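Long-range contact in surface layer protein (Geobacillus stearothermophilus, PDB 4UJ8), which binds calcium and, as the whole protein of which this chain holds domains 6-7, self-assembles into the surface layer of the bacterium: residues E170-L175 against L199-S204. Numbering follows the deposited sequence.
Sequences EKLQAL and LKDDAS. With CA (calcium ion), chain H.
Leu-172 gives up the largest area to residues 199-204, and it does so mainly through one methyl: CD2 lies 3.8 Å from the CA of Asp-201 and equally near the carbonyl O of Lys-200. Its CB points toward the loop, and with CG anti to the backbone N (chi1 175°) the other methyl, CD1, stands 4.2 Å from CB of Leu-199. Leu-146 of helix 142-147 and Ile-205 also touch this side chain. One residue on, the amide of Gln-173 stacks on the carboxylate of Asp-201, their planes 10° apart. A bend at chi2 (-51°) brings OE1 of Gln-173 to 3.3 Å from CB of Asp-201. OE1 of Gln-173 and OD2 of Asp-201, 3.4 Å apart, are both acceptors and do not bond; the two flat groups meet by stacking. Asp-201 instead spends OD1 on the backbone N of Asn-169, just before the helix. Cutting Gln-173 back to an alanine would probably leave that carboxylate without the amide stacked on it and open a gap at this edge. Glu-170 OE1, 2.9 Å from the calcium, joins Asp-161, Ser-162, Thr-165 and Thr-168 in the metal site. The chemistry thus implies a leucine packed on loop backbone and Leu-199, with a stacked polar margin, beside a calcium-binding helix start.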
ATOM      1  N   GLU A 170       7.277   9.139  11.426  1.00 19.18           N
ATOM      2  CA  GLU A 170       6.359   8.787  10.339  1.00 19.05           C
ATOM      3  C   GLU A 170       6.327   9.843   9.228  1.00 18.23           C
ATOM      4  O   GLU A 170       6.071   9.525   8.066  1.00 16.26           O
ATOM      5  CB  GLU A 170       4.944   8.571  10.879  1.00 19.80           C
ATOM      6  CG  GLU A 170       4.722   7.207  11.514  1.00 22.81           C
ATOM      7  CD  GLU A 170       5.024   7.170  13.005  1.00 33.64           C
ATOM      8  OE1 GLU A 170       5.330   8.232  13.593  1.00 30.99           O
ATOM      9  OE2 GLU A 170       4.947   6.068  13.591  1.00 28.01           O
ATOM     10  N   LYS A 171       6.576  11.095   9.586  1.00 16.64           N
ATOM     11  CA  LYS A 171       6.618  12.161   8.586  1.00 14.19           C
ATOM     12  C   LYS A 171       7.851  12.035   7.678  1.00 16.31           C
ATOM     13  O   LYS A 171       7.750  12.161   6.455  1.00 11.40           O
ATOM     14  CB  LYS A 171       6.586  13.534   9.264  1.00 16.35           C
ATOM     15  CG  LYS A 171       6.516  14.711   8.298  1.00 12.09           C
ATOM     16  CD  LYS A 171       6.459  16.040   9.049  1.00 13.44           C
ATOM     17  CE  LYS A 171       6.690  17.218   8.086  1.00 11.85           C
ATOM     18  NZ  LYS A 171       6.659  18.518   8.787  1.00 14.45           N
ATOM     19  N   LEU A 172       9.015  11.800   8.273  1.00 14.76           N
ATOM     20  CA  LEU A 172      10.208  11.486   7.482  1.00 16.83           C
ATOM     21  C   LEU A 172       9.993  10.267   6.584  1.00 15.59           C
ATOM     22  O   LEU A 172      10.402  10.259   5.429  1.00 15.06           O
ATOM     23  CB  LEU A 172      11.413  11.237   8.385  1.00 14.32           C
ATOM     24  CG  LEU A 172      12.656  10.780   7.630  1.00 12.95           C
ATOM     25  CD1 LEU A 172      13.104  11.846   6.645  1.00 13.94           C
ATOM     26  CD2 LEU A 172      13.781  10.441   8.609  1.00 15.49           C
ATOM     27  N   GLN A 173       9.355   9.230   7.117  1.00 15.98           N
ATOM     28  CA  GLN A 173       9.102   8.047   6.322  1.00 17.50           C
ATOM     29  C   GLN A 173       8.190   8.385   5.147  1.00 14.48           C
ATOM     30  O   GLN A 173       8.404   7.895   4.042  1.00 13.28           O
ATOM     31  CB  GLN A 173       8.508   6.938   7.189  1.00 19.97           C
ATOM     32  CG  GLN A 173       9.522   6.385   8.182  1.00 26.49           C
ATOM     33  CD  GLN A 173      10.839   5.981   7.520  1.00 29.11           C
ATOM     34  OE1 GLN A 173      11.819   6.738   7.530  1.00 27.35           O
ATOM     35  NE2 GLN A 173      10.869   4.779   6.950  1.00 31.96           N
ATOM     36  N   ALA A 174       7.209   9.246   5.383  1.00 12.57           N
ATOM     37  CA  ALA A 174       6.311   9.685   4.320  1.00 14.44           C
ATOM     38  C   ALA A 174       7.097  10.420   3.224  1.00 14.45           C
ATOM     39  O   ALA A 174       6.912  10.164   2.032  1.00 16.43           O
ATOM     40  CB  ALA A 174       5.213  10.581   4.882  1.00  9.37           C
ATOM     41  N   LEU A 175       7.981  11.318   3.638  1.00 14.82           N
ATOM     42  CA  LEU A 175       8.812  12.051   2.684  1.00 11.31           C
ATOM     43  C   LEU A 175       9.639  11.101   1.816  1.00 13.67           C
ATOM     44  O   LEU A 175       9.638  11.216   0.588  1.00 13.52           O
ATOM     45  CB  LEU A 175       9.727  13.037   3.418  1.00 14.21           C
ATOM     46  CG  LEU A 175      10.703  13.813   2.529  1.00 12.41           C
ATOM     47  CD1 LEU A 175       9.941  14.695   1.570  1.00 13.42           C
ATOM     48  CD2 LEU A 175      11.656  14.648   3.374  1.00  9.18           C
ATOM     49  N   LEU A 199      18.723   9.207   4.699  1.00 17.74           N
ATOM     50  CA  LEU A 199      17.969  10.068   5.584  1.00 18.12           C
ATOM     51  C   LEU A 199      17.511   9.150   6.698  1.00 21.33           C
ATOM     52  O   LEU A 199      16.564   8.370   6.534  1.00 15.70           O
ATOM     53  CB  LEU A 199      16.798  10.735   4.874  1.00 15.45           C
ATOM     54  CG  LEU A 199      17.143  11.569   3.637  1.00 16.28           C
ATOM     55  CD1 LEU A 199      15.871  12.168   3.079  1.00 12.13           C
ATOM     56  CD2 LEU A 199      18.168  12.667   3.947  1.00 12.70           C
ATOM     57  N   LYS A 200      18.233   9.217   7.809  1.00 19.40           N
ATOM     58  CA  LYS A 200      18.134   8.219   8.859  1.00 22.17           C
ATOM     59  C   LYS A 200      16.985   8.483   9.802  1.00 25.58           C
ATOM     60  O   LYS A 200      16.925   9.516  10.481  1.00 22.67           O
ATOM     61  CB  LYS A 200      19.442   8.147   9.644  1.00 23.29           C
ATOM     62  CG  LYS A 200      20.538   7.373   8.932  1.00 31.55           C
ATOM     63  CD  LYS A 200      21.771   7.236   9.813  1.00 41.00           C
ATOM     64  CE  LYS A 200      21.394   6.846  11.236  1.00 38.65           C
ATOM     65  NZ  LYS A 200      22.602   6.610  12.083  1.00 45.07           N
ATOM     66  N   ASP A 201      16.074   7.520   9.826  1.00 27.79           N
ATOM     67  CA  ASP A 201      14.941   7.523  10.728  1.00 31.05           C
ATOM     68  C   ASP A 201      15.397   7.009  12.087  1.00 30.60           C
ATOM     69  O   ASP A 201      15.979   5.932  12.187  1.00 34.25           O
ATOM     70  CB  ASP A 201      13.818   6.656  10.160  1.00 28.35           C
ATOM     71  CG  ASP A 201      12.539   6.760  10.954  1.00 29.81           C
ATOM     72  OD1 ASP A 201      12.348   7.776  11.660  1.00 27.23           O
ATOM     73  OD2 ASP A 201      11.717   5.826  10.852  1.00 29.74           O
ATOM     74  N   ASP A 202      15.132   7.792  13.121  1.00 29.00           N
ATOM     75  CA  ASP A 202      15.620   7.509  14.465  1.00 37.22           C
ATOM     76  C   ASP A 202      14.926   8.491  15.406  1.00 34.17           C
ATOM     77  O   ASP A 202      14.187   9.361  14.940  1.00 32.63           O
ATOM     78  CB  ASP A 202      17.148   7.643  14.522  1.00 32.71           C
ATOM     79  CG  ASP A 202      17.723   7.299  15.885  1.00 41.20           C
ATOM     80  OD1 ASP A 202      17.647   6.116  16.277  1.00 41.79           O
ATOM     81  OD2 ASP A 202      18.243   8.217  16.565  1.00 44.93           O
ATOM     82  N   ALA A 203      15.136   8.352  16.717  1.00 30.25           N
ATOM     83  CA  ALA A 203      14.625   9.334  17.675  1.00 33.12           C
ATOM     84  C   ALA A 203      15.115  10.729  17.313  1.00 27.73           C
ATOM     85  O   ALA A 203      14.379  11.707  17.435  1.00 33.75           O
ATOM     86  CB  ALA A 203      15.045   8.974  19.096  1.00 35.98           C
ATOM     87  N   SER A 204      16.365  10.805  16.858  1.00 26.75           N
ATOM     88  CA  SER A 204      16.936  12.041  16.320  1.00 30.08           C
ATOM     89  C   SER A 204      17.297  11.868  14.843  1.00 25.68           C
ATOM     90  O   SER A 204      18.303  11.237  14.515  1.00 29.74           O
ATOM     91  CB  SER A 204      18.180  12.452  17.111  1.00 36.47           C
ATOM     92  OG  SER A 204      19.124  11.390  17.152  1.00 47.38           O
TER
HETATM   93 CA    CA H2003       7.045   8.726  15.872  1.00 26.20          CA
HETATM   94  O   HOH W   1       8.589  10.269  16.850  1.00 23.87           O